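Outer membrane protein assembly factor BamA (Haemophilus ducreyi, PDB 4K3C) probably inserts and folds beta-barrel proteins into the bacterial outer membrane as part of the Bam complex. Local coordinates at residues P504-A510 against Q523-G529; G267-L273 against I303-D309; S405-K409 against T463-T467. All coordinates share one frame; numbering follows the deposited sequence.

Contact 1: P504-A510 against Q523-G529; sequences PLSFSYA and QFQFTVG
F507 lies beside F524 and F526 on one face of an antiparallel hairpin, made by the last two strands of the Omp85 barrel. F507 and F524 point the same way, and CD2 of F507 is 3.8 Å from CZ of F524. F526 crosses F507 at a slant. Its ring swings away because CG sits between the backbone N and the carbonyl carbon (chi1 68°). CB therefore makes the contact, 3.6 Å from CD2 of F507. Y509 shares this aromatic face, which probably looks out to the lipid. L505 lies alongside V528, with CG 3.9 Å from CG2 of V528.

The other face is polar and carries S506, S508, Q525 and T527. The main grip of Q525 is outside the hairpin: its OE1 accepts a hydrogen bond from G400 N, in the long loop inside the barrel. Beyond strand 521-531 lies the seam with the first barrel strand, where F526 bonds to S170 and V528 to Y168.

S506 and T527 form a hydrogen-bonded pair, with two backbone bonds between them. S508 OG also gives a weak hydrogen bond to Q525 OE1, at 3.4 Å.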
ATOM      1  N   PRO A 504     -12.398  -2.750  11.972  1.00 54.94           N
ATOM      2  CA  PRO A 504     -11.252  -2.759  12.882  1.00 49.35           C
ATOM      3  C   PRO A 504     -11.380  -1.831  14.081  1.00 44.25           C
ATOM      4  O   PRO A 504     -11.459  -0.616  13.924  1.00 48.38           O
ATOM      5  CB  PRO A 504     -10.114  -2.289  11.983  1.00 43.62           C
ATOM      6  CG  PRO A 504     -10.777  -1.418  11.003  1.00 36.39           C
ATOM      7  CD  PRO A 504     -12.134  -1.952  10.770  1.00 36.93           C
ATOM      8  N   LEU A 505     -11.388  -2.412  15.273  1.00 35.14           N
ATOM      9  CA  LEU A 505     -11.258  -1.637  16.499  1.00 50.92           C
ATOM     10  C   LEU A 505      -9.819  -1.717  16.965  1.00 56.93           C
ATOM     11  O   LEU A 505      -9.189  -2.772  16.872  1.00 58.93           O
ATOM     12  CB  LEU A 505     -12.141  -2.196  17.604  1.00 47.88           C
ATOM     13  CG  LEU A 505     -13.634  -2.335  17.343  1.00 52.60           C
ATOM     14  CD1 LEU A 505     -13.938  -3.574  16.526  1.00 52.73           C
ATOM     15  CD2 LEU A 505     -14.344  -2.394  18.661  1.00 53.84           C
ATOM     16  N   SER A 506      -9.286  -0.608  17.461  1.00 62.07           N
ATOM     17  CA  SER A 506      -7.976  -0.647  18.106  1.00 59.07           C
ATOM     18  C   SER A 506      -7.953   0.259  19.330  1.00 56.63           C
ATOM     19  O   SER A 506      -8.341   1.423  19.276  1.00 55.27           O
ATOM     20  CB  SER A 506      -6.836  -0.321  17.128  1.00 51.70           C
ATOM     21  OG  SER A 506      -6.708   1.058  16.891  1.00 50.51           O
ATOM     22  N   PHE A 507      -7.516  -0.298  20.445  1.00 52.73           N
ATOM     23  CA  PHE A 507      -7.504   0.442  21.689  1.00 54.84           C
ATOM     24  C   PHE A 507      -6.080   0.661  22.218  1.00 56.08           C
ATOM     25  O   PHE A 507      -5.119   0.028  21.770  1.00 58.15           O
ATOM     26  CB  PHE A 507      -8.389  -0.259  22.715  1.00 49.58           C
ATOM     27  CG  PHE A 507      -9.794  -0.490  22.231  1.00 56.70           C
ATOM     28  CD1 PHE A 507     -10.125  -1.648  21.532  1.00 59.16           C
ATOM     29  CD2 PHE A 507     -10.787   0.451  22.474  1.00 55.55           C
ATOM     30  CE1 PHE A 507     -11.421  -1.867  21.088  1.00 59.53           C
ATOM     31  CE2 PHE A 507     -12.085   0.244  22.037  1.00 52.96           C
ATOM     32  CZ  PHE A 507     -12.407  -0.917  21.340  1.00 57.95           C
ATOM     33  N   SER A 508      -5.959   1.580  23.162  1.00 45.80           N
ATOM     34  CA  SER A 508      -4.681   1.955  23.709  1.00 32.71           C
ATOM     35  C   SER A 508      -4.973   2.603  25.039  1.00 39.29           C
ATOM     36  O   SER A 508      -5.868   3.448  25.137  1.00 36.19           O
ATOM     37  CB  SER A 508      -3.985   2.971  22.804  1.00 46.33           C
ATOM     38  OG  SER A 508      -3.789   4.219  23.474  1.00 49.19           O
ATOM     39  N   TYR A 509      -4.253   2.179  26.073  1.00 35.28           N
ATOM     40  CA  TYR A 509      -4.207   2.930  27.315  1.00 39.36           C
ATOM     41  C   TYR A 509      -2.750   3.202  27.499  1.00 44.41           C
ATOM     42  O   TYR A 509      -1.948   2.277  27.539  1.00 54.12           O
ATOM     43  CB  TYR A 509      -4.738   2.116  28.494  1.00 48.56           C
ATOM     44  CG  TYR A 509      -5.023   2.940  29.738  1.00 62.54           C
ATOM     45  CD1 TYR A 509      -4.065   3.793  30.270  1.00 65.33           C
ATOM     46  CD2 TYR A 509      -6.255   2.869  30.373  1.00 69.46           C
ATOM     47  CE1 TYR A 509      -4.319   4.543  31.393  1.00 67.90           C
ATOM     48  CE2 TYR A 509      -6.514   3.613  31.500  1.00 75.87           C
ATOM     49  CZ  TYR A 509      -5.538   4.450  32.007  1.00 77.20           C
ATOM     50  OH  TYR A 509      -5.784   5.200  33.136  1.00 88.83           O
ATOM     51  N   ALA A 510      -2.385   4.467  27.598  1.00 33.13           N
ATOM     52  CA  ALA A 510      -0.976   4.758  27.736  1.00 45.20           C
ATOM     53  C   ALA A 510      -0.752   5.780  28.817  1.00 49.55           C
ATOM     54  O   ALA A 510      -1.566   6.685  29.015  1.00 46.03           O
ATOM     55  CB  ALA A 510      -0.359   5.204  26.400  1.00 38.17           C
ATOM     56  N   GLN A 523      -4.825   9.767  27.663  1.00 43.99           N
ATOM     57  CA  GLN A 523      -4.414   8.398  27.971  1.00 41.03           C
ATOM     58  C   GLN A 523      -5.157   7.309  27.211  1.00 50.16           C
ATOM     59  O   GLN A 523      -4.545   6.402  26.633  1.00 62.56           O
ATOM     60  CB  GLN A 523      -4.586   8.137  29.460  1.00 46.86           C
ATOM     61  CG  GLN A 523      -4.140   9.279  30.309  1.00 57.69           C
ATOM     62  CD  GLN A 523      -3.880   8.856  31.720  1.00 60.92           C
ATOM     63  OE1 GLN A 523      -4.808   8.688  32.512  1.00 73.61           O
ATOM     64  NE2 GLN A 523      -2.613   8.666  32.047  1.00 50.27           N
ATOM     65  N   PHE A 524      -6.479   7.362  27.244  1.00 44.46           N
ATOM     66  CA  PHE A 524      -7.239   6.369  26.518  1.00 45.78           C
ATOM     67  C   PHE A 524      -7.552   6.891  25.119  1.00 47.87           C
ATOM     68  O   PHE A 524      -7.999   8.018  24.936  1.00 61.08           O
ATOM     69  CB  PHE A 524      -8.501   5.977  27.277  1.00 38.88           C
ATOM     70  CG  PHE A 524      -9.257   4.861  26.643  1.00 49.56           C
ATOM     71  CD1 PHE A 524      -8.739   3.579  26.633  1.00 53.40           C
ATOM     72  CD2 PHE A 524     -10.495   5.091  26.054  1.00 59.72           C
ATOM     73  CE1 PHE A 524      -9.443   2.536  26.050  1.00 61.92           C
ATOM     74  CE2 PHE A 524     -11.208   4.062  25.470  1.00 63.44           C
ATOM     75  CZ  PHE A 524     -10.682   2.777  25.467  1.00 65.81           C
ATOM     76  N   GLN A 525      -7.282   6.059  24.132  1.00 40.02           N
ATOM     77  CA  GLN A 525      -7.457   6.423  22.752  1.00 32.64           C
ATOM     78  C   GLN A 525      -7.960   5.184  22.020  1.00 47.94           C
ATOM     79  O   GLN A 525      -7.742   4.070  22.478  1.00 56.16           O
ATOM     80  CB  GLN A 525      -6.130   6.927  22.186  1.00 34.24           C
ATOM     81  CG  GLN A 525      -5.645   8.222  22.838  1.00 31.75           C
ATOM     82  CD  GLN A 525      -4.150   8.450  22.701  1.00 55.19           C
ATOM     83  OE1 GLN A 525      -3.340   7.544  22.939  1.00 51.13           O
ATOM     84  NE2 GLN A 525      -3.773   9.676  22.346  1.00 30.83           N
ATOM     85  N   PHE A 526      -8.649   5.358  20.900  1.00 38.26           N
ATOM     86  CA  PHE A 526      -9.282   4.214  20.251  1.00 42.31           C
ATOM     87  C   PHE A 526      -9.774   4.614  18.885  1.00 47.02           C
ATOM     88  O   PHE A 526     -10.159   5.759  18.695  1.00 50.76           O
ATOM     89  CB  PHE A 526     -10.496   3.760  21.063  1.00 40.29           C
ATOM     90  CG  PHE A 526     -11.619   4.753  21.048  1.00 39.68           C
ATOM     91  CD1 PHE A 526     -11.598   5.860  21.898  1.00 43.31           C
ATOM     92  CD2 PHE A 526     -12.683   4.599  20.180  1.00 34.74           C
ATOM     93  CE1 PHE A 526     -12.610   6.795  21.881  1.00 36.43           C
ATOM     94  CE2 PHE A 526     -13.709   5.529  20.156  1.00 46.41           C
ATOM     95  CZ  PHE A 526     -13.671   6.625  21.008  1.00 46.71           C
ATOM     96  N   THR A 527      -9.780   3.689  17.932  1.00 32.20           N
ATOM     97  CA  THR A 527     -10.604   3.908  16.755  1.00 49.27           C
ATOM     98  C   THR A 527     -11.519   2.732  16.444  1.00 50.97           C
ATOM     99  O   THR A 527     -11.270   1.591  16.849  1.00 46.52           O
ATOM    100  CB  THR A 527      -9.820   4.310  15.488  1.00 31.13           C
ATOM    101  OG1 THR A 527      -8.942   3.252  15.105  1.00 30.91           O
ATOM    102  CG2 THR A 527      -9.060   5.580  15.712  1.00 33.56           C
ATOM    103  N   VAL A 528     -12.586   3.055  15.720  1.00 33.18           N
ATOM    104  CA  VAL A 528     -13.632   2.124  15.371  1.00 34.09           C
ATOM    105  C   VAL A 528     -14.016   2.491  13.952  1.00 47.13           C
ATOM    106  O   VAL A 528     -14.208   3.665  13.642  1.00 42.89           O
ATOM    107  CB  VAL A 528     -14.835   2.299  16.314  1.00 35.20           C
ATOM    108  CG1 VAL A 528     -16.140   1.965  15.598  1.00 41.40           C
ATOM    109  CG2 VAL A 528     -14.640   1.450  17.560  1.00 35.95           C
ATOM    110  N   GLY A 529     -14.091   1.501  13.073  1.00 49.53           N
ATOM    111  CA  GLY A 529     -14.336   1.780  11.674  1.00 57.99           C
ATOM    112  C   GLY A 529     -15.106   0.676  10.990  1.00 71.68           C
ATOM    113  O   GLY A 529     -14.983  -0.489  11.354  1.00 85.95           O
TER

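Contact 2: G267-L273 against I303-D309; sequences GYTHDKL and IQSADFD
The Y268 ring turns its edge toward a face of the F308 ring in an offset edge-to-face pair. The planes stand at 73° and the centroids are 5.1 Å apart. Y268 CG lies over that face of F308, offset toward the rim. CD1 of F308 lies in the plane of the Y268 ring, at its edge. CB of A306 lies obliquely beside the same ring. The H270 ring uses its edge twice. Q304 OE1 and S305 O both lie near its plane. NE2 of H270 donates to Q304 OE1 at 3.0 Å. The imidazole reaches across because CG is anti to the backbone N (chi1 171°). The Q304 amide is turned 42° from the ring, and its chain runs alongside K272, CG to CG at 4.0 Å.

The backbones pair as antiparallel barrel strands, but the pairing is interrupted around A306 and D307. T269 N still reaches D307 O, at 3.1 Å. A306 N bonds to D343 OD2 and D307 OD1 to N344 ND2.

On the face of D271, L273 and S305, Y387 from a loop packs against all three. Strand 242-254 flanks 267-273, and strand 328-338 flanks 303-309. Helix 280-288 lies in the long connection between the paired strands.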
ATOM      1  N   GLY A 267       2.397  17.869  -9.775  1.00 38.61           N
ATOM      2  CA  GLY A 267       1.082  18.343  -9.394  1.00 28.81           C
ATOM      3  C   GLY A 267       0.986  19.845  -9.248  1.00 37.51           C
ATOM      4  O   GLY A 267       1.924  20.528  -8.835  1.00 40.07           O
ATOM      5  N   TYR A 268      -0.176  20.373  -9.586  1.00 33.83           N
ATOM      6  CA  TYR A 268      -0.453  21.772  -9.334  1.00 34.66           C
ATOM      7  C   TYR A 268      -1.503  21.844  -8.241  1.00 35.25           C
ATOM      8  O   TYR A 268      -2.436  21.047  -8.214  1.00 36.41           O
ATOM      9  CB  TYR A 268      -0.961  22.448 -10.599  1.00 32.18           C
ATOM     10  CG  TYR A 268      -1.259  23.915 -10.425  1.00 39.81           C
ATOM     11  CD1 TYR A 268      -2.517  24.343 -10.032  1.00 46.54           C
ATOM     12  CD2 TYR A 268      -0.283  24.876 -10.672  1.00 44.89           C
ATOM     13  CE1 TYR A 268      -2.790  25.686  -9.875  1.00 52.61           C
ATOM     14  CE2 TYR A 268      -0.554  26.221 -10.540  1.00 49.36           C
ATOM     15  CZ  TYR A 268      -1.808  26.624 -10.137  1.00 52.29           C
ATOM     16  OH  TYR A 268      -2.076  27.965  -9.974  1.00 53.03           O
ATOM     17  N   THR A 269      -1.333  22.776  -7.315  1.00 36.93           N
ATOM     18  CA  THR A 269      -2.235  22.888  -6.176  1.00 43.14           C
ATOM     19  C   THR A 269      -2.377  24.340  -5.705  1.00 35.44           C
ATOM     20  O   THR A 269      -1.405  25.074  -5.564  1.00 30.58           O
ATOM     21  CB  THR A 269      -1.781  22.022  -4.954  1.00 38.78           C
ATOM     22  OG1 THR A 269      -0.753  22.710  -4.244  1.00 38.46           O
ATOM     23  CG2 THR A 269      -1.272  20.624  -5.367  1.00 31.12           C
ATOM     24  N   HIS A 270      -3.606  24.725  -5.408  1.00 31.90           N
ATOM     25  CA  HIS A 270      -3.908  26.083  -5.033  1.00 30.95           C
ATOM     26  C   HIS A 270      -4.529  26.061  -3.642  1.00 32.56           C
ATOM     27  O   HIS A 270      -5.524  25.389  -3.429  1.00 33.54           O
ATOM     28  CB  HIS A 270      -4.865  26.636  -6.071  1.00 31.32           C
ATOM     29  CG  HIS A 270      -5.440  27.966  -5.729  1.00 43.65           C
ATOM     30  ND1 HIS A 270      -6.735  28.313  -6.046  1.00 41.67           N
ATOM     31  CD2 HIS A 270      -4.890  29.051  -5.134  1.00 50.87           C
ATOM     32  CE1 HIS A 270      -6.966  29.552  -5.648  1.00 55.98           C
ATOM     33  NE2 HIS A 270      -5.860  30.021  -5.093  1.00 60.83           N
ATOM     34  N   ASP A 271      -3.906  26.770  -2.698  1.00 39.96           N
ATOM     35  CA  ASP A 271      -4.315  26.811  -1.289  1.00 37.74           C
ATOM     36  C   ASP A 271      -4.811  28.204  -0.956  1.00 42.33           C
ATOM     37  O   ASP A 271      -4.185  29.193  -1.343  1.00 41.23           O
ATOM     38  CB  ASP A 271      -3.126  26.548  -0.354  1.00 41.42           C
ATOM     39  CG  ASP A 271      -2.481  25.199  -0.564  1.00 45.39           C
ATOM     40  OD1 ASP A 271      -3.000  24.179  -0.036  1.00 45.13           O
ATOM     41  OD2 ASP A 271      -1.426  25.177  -1.233  1.00 46.89           O
ATOM     42  N   LYS A 272      -5.905  28.286  -0.207  1.00 32.96           N
ATOM     43  CA  LYS A 272      -6.460  29.570   0.180  1.00 34.22           C
ATOM     44  C   LYS A 272      -6.712  29.509   1.677  1.00 53.35           C
ATOM     45  O   LYS A 272      -7.374  28.584   2.155  1.00 62.32           O
ATOM     46  CB  LYS A 272      -7.754  29.847  -0.592  1.00 34.48           C
ATOM     47  CG  LYS A 272      -8.319  31.251  -0.419  1.00101.38           C
ATOM     48  CD  LYS A 272      -9.675  31.443  -1.122  1.00 96.26           C
ATOM     49  CE  LYS A 272      -9.605  31.188  -2.634  1.00 86.54           C
ATOM     50  NZ  LYS A 272      -9.754  29.741  -2.995  1.00 76.16           N
ATOM     51  N   LEU A 273      -6.170  30.471   2.424  1.00 48.58           N
ATOM     52  CA  LEU A 273      -6.316  30.462   3.878  1.00 44.31           C
ATOM     53  C   LEU A 273      -7.046  31.689   4.415  1.00 56.02           C
ATOM     54  O   LEU A 273      -6.772  32.817   4.013  1.00 61.13           O
ATOM     55  CB  LEU A 273      -4.960  30.272   4.567  1.00 39.34           C
ATOM     56  CG  LEU A 273      -4.389  28.845   4.488  1.00 42.45           C
ATOM     57  CD1 LEU A 273      -3.709  28.554   3.153  1.00 38.79           C
ATOM     58  CD2 LEU A 273      -3.453  28.533   5.663  1.00 45.95           C
ATOM     59  N   ILE A 303      -4.531  34.624   2.460  1.00 68.18           N
ATOM     60  CA  ILE A 303      -3.273  34.163   1.898  1.00 57.02           C
ATOM     61  C   ILE A 303      -3.608  33.155   0.809  1.00 57.93           C
ATOM     62  O   ILE A 303      -4.508  32.349   0.995  1.00 69.05           O
ATOM     63  CB  ILE A 303      -2.489  33.438   3.018  1.00 60.05           C
ATOM     64  CG1 ILE A 303      -2.248  34.386   4.198  1.00 54.61           C
ATOM     65  CG2 ILE A 303      -1.193  32.840   2.503  1.00 65.77           C
ATOM     66  CD1 ILE A 303      -1.860  33.696   5.487  1.00 39.77           C
ATOM     67  N   GLN A 304      -2.909  33.199  -0.324  1.00 58.75           N
ATOM     68  CA  GLN A 304      -3.179  32.288  -1.454  1.00 57.11           C
ATOM     69  C   GLN A 304      -1.862  31.889  -2.106  1.00 56.76           C
ATOM     70  O   GLN A 304      -0.879  32.605  -1.968  1.00 56.47           O
ATOM     71  CB  GLN A 304      -4.043  32.957  -2.541  1.00 52.13           C
ATOM     72  CG  GLN A 304      -5.434  33.420  -2.138  1.00 60.39           C
ATOM     73  CD  GLN A 304      -6.354  33.592  -3.352  1.00 68.59           C
ATOM     74  OE1 GLN A 304      -6.172  32.917  -4.361  1.00 70.20           O
ATOM     75  NE2 GLN A 304      -7.342  34.494  -3.257  1.00 66.99           N
ATOM     76  N   SER A 305      -1.854  30.781  -2.843  1.00 35.12           N
ATOM     77  CA  SER A 305      -0.680  30.399  -3.614  1.00 34.90           C
ATOM     78  C   SER A 305      -0.896  29.199  -4.536  1.00 39.84           C
ATOM     79  O   SER A 305      -1.861  28.463  -4.388  1.00 32.97           O
ATOM     80  CB  SER A 305       0.498  30.099  -2.665  1.00 62.12           C
ATOM     81  OG  SER A 305       0.120  29.241  -1.595  1.00 61.13           O
ATOM     82  N   ALA A 306       0.017  29.029  -5.495  1.00 35.88           N
ATOM     83  CA  ALA A 306       0.343  27.714  -6.091  1.00 40.87           C
ATOM     84  C   ALA A 306       1.722  27.886  -6.683  1.00 59.42           C
ATOM     85  O   ALA A 306       2.036  29.025  -7.024  1.00 74.48           O
ATOM     86  CB  ALA A 306      -0.592  27.392  -7.154  1.00 54.43           C
ATOM     87  N   ASP A 307       2.599  26.881  -6.823  1.00 65.57           N
ATOM     88  CA  ASP A 307       2.667  25.490  -6.319  1.00 54.82           C
ATOM     89  C   ASP A 307       2.537  24.345  -7.327  1.00 44.52           C
ATOM     90  O   ASP A 307       1.638  23.514  -7.258  1.00 49.96           O
ATOM     91  CB  ASP A 307       2.041  25.215  -4.956  1.00 60.65           C
ATOM     92  CG  ASP A 307       2.928  25.677  -3.820  1.00 61.18           C
ATOM     93  OD1 ASP A 307       3.496  26.773  -3.956  1.00 58.14           O
ATOM     94  OD2 ASP A 307       3.071  24.945  -2.811  1.00 66.37           O
ATOM     95  N   PHE A 308       3.481  24.339  -8.262  1.00 33.11           N
ATOM     96  CA  PHE A 308       3.832  23.173  -9.046  1.00 44.99           C
ATOM     97  C   PHE A 308       4.828  22.366  -8.225  1.00 47.04           C
ATOM     98  O   PHE A 308       5.905  22.854  -7.907  1.00 59.61           O
ATOM     99  CB  PHE A 308       4.545  23.602 -10.315  1.00 63.08           C
ATOM    100  CG  PHE A 308       3.655  23.755 -11.491  1.00 83.74           C
ATOM    101  CD1 PHE A 308       2.963  24.938 -11.708  1.00 88.63           C
ATOM    102  CD2 PHE A 308       3.526  22.723 -12.405  1.00 96.93           C
ATOM    103  CE1 PHE A 308       2.143  25.085 -12.819  1.00 94.13           C
ATOM    104  CE2 PHE A 308       2.703  22.860 -13.516  1.00102.92           C
ATOM    105  CZ  PHE A 308       2.011  24.045 -13.721  1.00 99.33           C
ATOM    106  N   ASP A 309       4.494  21.131  -7.883  1.00 39.95           N
ATOM    107  CA  ASP A 309       5.397  20.334  -7.074  1.00 47.72           C
ATOM    108  C   ASP A 309       5.909  19.109  -7.824  1.00 44.17           C
ATOM    109  O   ASP A 309       5.225  18.590  -8.724  1.00 38.37           O
ATOM    110  CB  ASP A 309       4.695  19.890  -5.793  1.00 60.35           C
ATOM    111  CG  ASP A 309       3.499  19.022  -6.077  1.00 73.53           C
ATOM    112  OD1 ASP A 309       3.694  17.798  -6.272  1.00 72.90           O
ATOM    113  OD2 ASP A 309       2.370  19.571  -6.128  1.00 82.59           O
TER

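Contact 3: S405-K409 against T463-T467; sequences SIGPK and TVWNT
The long sixth loop of the barrel meets the end of strand 453-465 here, where I406, G407 and P408 line one side of the V464 side chain. The contact is buried, and methyl and ring carbons meet each other and backbone carbonyls. V464 points at the loop with its two methyl groups spread. CG1 is anti to the backbone N (chi1 179°) and lies toward P408, 3.8 Å from its CD. CG2 takes the other side, toward I406. It lies by the carbonyl oxygen of I406, and its distance to CG2 of I406 is 4.4 Å. G407 sits between the two. Having no side chain, it brings its CA to 3.7 Å from CB of V464.

In the Omp85 family this loop runs back into the barrel lumen and carries a conserved arginine-glycine-aromatic motif. Segment 405-409 follows that motif by a few residues. It starts at a classic beta bulge, where S405 and I406 both face A392. S405 OG is held by A402 O, within the same loop. Over the touching parts the loop and the strand run almost the same way, 7° apart, but they do not pair as strands. The backbone of P408 bonds instead to I426 and G427, further along the loop. The strand bonds to its barrel neighbour, T463 to V432 and W465 to A430. A392 also touches both I406 and V464, and so joins the same apolar cluster.

P408 crosses V464 at about a right angle, with CD 3.7 Å from V464 O. It also meets N466 at about a right angle. Its CG is 4.0 Å from CB of N466, just where the strand gives way to loop. N466 takes part through CB, while N466 OD1 accepts a hydrogen bond from K468 N.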
ATOM      1  N   SER A 405      -0.443  17.327  19.786  1.00 54.57           N
ATOM      2  CA  SER A 405      -0.111  18.022  21.024  1.00 51.08           C
ATOM      3  C   SER A 405       1.385  18.235  21.196  1.00 41.70           C
ATOM      4  O   SER A 405       1.805  18.998  22.059  1.00 54.04           O
ATOM      5  CB  SER A 405      -0.675  17.270  22.233  1.00 58.25           C
ATOM      6  OG  SER A 405      -0.176  15.951  22.280  1.00 64.25           O
ATOM      7  N   ILE A 406       2.189  17.576  20.371  1.00 40.13           N
ATOM      8  CA  ILE A 406       3.646  17.665  20.479  1.00 41.57           C
ATOM      9  C   ILE A 406       4.323  18.523  19.405  1.00 43.14           C
ATOM     10  O   ILE A 406       4.467  18.095  18.269  1.00 30.34           O
ATOM     11  CB  ILE A 406       4.290  16.268  20.392  1.00 42.53           C
ATOM     12  CG1 ILE A 406       3.565  15.286  21.304  1.00 48.48           C
ATOM     13  CG2 ILE A 406       5.759  16.341  20.738  1.00 30.43           C
ATOM     14  CD1 ILE A 406       3.678  15.635  22.746  1.00 58.74           C
ATOM     15  N   GLY A 407       4.777  19.713  19.777  1.00 31.89           N
ATOM     16  CA  GLY A 407       5.594  20.516  18.884  1.00 32.10           C
ATOM     17  C   GLY A 407       5.717  21.937  19.396  1.00 41.72           C
ATOM     18  O   GLY A 407       5.237  22.234  20.488  1.00 44.51           O
ATOM     19  N   PRO A 408       6.340  22.831  18.605  1.00 41.80           N
ATOM     20  CA  PRO A 408       6.467  24.231  19.039  1.00 44.92           C
ATOM     21  C   PRO A 408       5.115  24.901  19.298  1.00 49.25           C
ATOM     22  O   PRO A 408       4.133  24.647  18.598  1.00 45.33           O
ATOM     23  CB  PRO A 408       7.193  24.909  17.870  1.00 35.37           C
ATOM     24  CG  PRO A 408       7.886  23.790  17.141  1.00 34.24           C
ATOM     25  CD  PRO A 408       6.989  22.587  17.305  1.00 36.17           C
ATOM     26  N   LYS A 409       5.081  25.751  20.321  1.00 50.96           N
ATOM     27  CA  LYS A 409       3.869  26.452  20.725  1.00 45.30           C
ATOM     28  C   LYS A 409       3.685  27.788  20.001  1.00 46.11           C
ATOM     29  O   LYS A 409       4.655  28.445  19.614  1.00 41.62           O
ATOM     30  CB  LYS A 409       3.881  26.662  22.241  1.00 42.85           C
ATOM     31  CG  LYS A 409       3.907  25.355  23.035  1.00 52.56           C
ATOM     32  CD  LYS A 409       2.850  24.366  22.532  1.00 64.12           C
ATOM     33  CE  LYS A 409       2.913  23.017  23.243  1.00 73.65           C
ATOM     34  NZ  LYS A 409       2.695  23.116  24.724  1.00 79.39           N
ATOM     35  N   THR A 463       9.411  13.532  19.006  1.00 42.27           N
ATOM     36  CA  THR A 463      10.024  14.835  19.218  1.00 41.49           C
ATOM     37  C   THR A 463       9.790  15.730  18.001  1.00 36.30           C
ATOM     38  O   THR A 463      10.154  15.378  16.888  1.00 34.36           O
ATOM     39  CB  THR A 463      11.554  14.707  19.530  1.00 30.18           C
ATOM     40  OG1 THR A 463      12.196  15.982  19.405  1.00 39.25           O
ATOM     41  CG2 THR A 463      12.201  13.760  18.564  1.00 29.78           C
ATOM     42  N   VAL A 464       9.173  16.886  18.217  1.00 39.62           N
ATOM     43  CA  VAL A 464       8.960  17.849  17.143  1.00 37.04           C
ATOM     44  C   VAL A 464       9.574  19.204  17.456  1.00 41.11           C
ATOM     45  O   VAL A 464       9.192  19.878  18.409  1.00 64.20           O
ATOM     46  CB  VAL A 464       7.463  18.084  16.852  1.00 36.25           C
ATOM     47  CG1 VAL A 464       7.323  19.111  15.745  1.00 40.32           C
ATOM     48  CG2 VAL A 464       6.774  16.794  16.468  1.00 39.06           C
ATOM     49  N   TRP A 465      10.501  19.626  16.623  1.00 31.63           N
ATOM     50  CA  TRP A 465      11.170  20.887  16.857  1.00 37.87           C
ATOM     51  C   TRP A 465      11.257  21.769  15.623  1.00 39.75           C
ATOM     52  O   TRP A 465      10.994  21.319  14.510  1.00 38.71           O
ATOM     53  CB  TRP A 465      12.567  20.648  17.432  1.00 40.64           C
ATOM     54  CG  TRP A 465      13.652  20.125  16.481  1.00 37.85           C
ATOM     55  CD1 TRP A 465      14.671  20.843  15.949  1.00 33.77           C
ATOM     56  CD2 TRP A 465      13.833  18.778  16.023  1.00 32.11           C
ATOM     57  NE1 TRP A 465      15.470  20.041  15.187  1.00 33.46           N
ATOM     58  CE2 TRP A 465      14.980  18.763  15.222  1.00 32.46           C
ATOM     59  CE3 TRP A 465      13.128  17.585  16.210  1.00 52.34           C
ATOM     60  CZ2 TRP A 465      15.451  17.610  14.604  1.00 31.97           C
ATOM     61  CZ3 TRP A 465      13.593  16.441  15.588  1.00 47.95           C
ATOM     62  CH2 TRP A 465      14.747  16.464  14.798  1.00 31.12           C
ATOM     63  N   ASN A 466      11.649  23.020  15.858  1.00 34.20           N
ATOM     64  CA  ASN A 466      11.820  24.046  14.849  1.00 47.59           C
ATOM     65  C   ASN A 466      13.304  24.332  14.710  1.00 44.24           C
ATOM     66  O   ASN A 466      13.887  25.016  15.559  1.00 44.28           O
ATOM     67  CB  ASN A 466      11.106  25.311  15.338  1.00 54.88           C
ATOM     68  CG  ASN A 466      11.278  26.517  14.410  1.00 53.57           C
ATOM     69  OD1 ASN A 466      12.170  26.563  13.549  1.00 40.48           O
ATOM     70  ND2 ASN A 466      10.412  27.525  14.605  1.00 56.01           N
ATOM     71  N   THR A 467      13.909  23.848  13.628  1.00 39.70           N
ATOM     72  CA  THR A 467      15.317  24.130  13.341  1.00 36.16           C
ATOM     73  C   THR A 467      15.678  25.612  13.278  1.00 47.56           C
ATOM     74  O   THR A 467      16.824  25.976  13.526  1.00 53.04           O
ATOM     75  CB  THR A 467      15.761  23.515  12.018  1.00 39.50           C
ATOM     76  OG1 THR A 467      15.038  24.141  10.947  1.00 36.73           O
ATOM     77  CG2 THR A 467      15.501  22.020  12.012  1.00 34.43           C
TER

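How the contacts relate
All three contacts belong to the C-terminal membrane barrel. Contacts 1 and 2 each join neighbouring strands of its wall, while contact 3 sets the sixth loop against a strand end. Contacts 1 and 2 are far apart, with centres about 35 Å from each other. Contact 3 is about 24 Å from contact 1 and about 25 Å from contact 2, centre to centre. Its nearest atoms come within about 7 Å of contact 1, without touching, and stay about 15 Å from those of contact 2. The loop relates all three: G400 bonds to Q525 in contact 1, Y387 packs on contact 2, and residues 405-409 form contact 3.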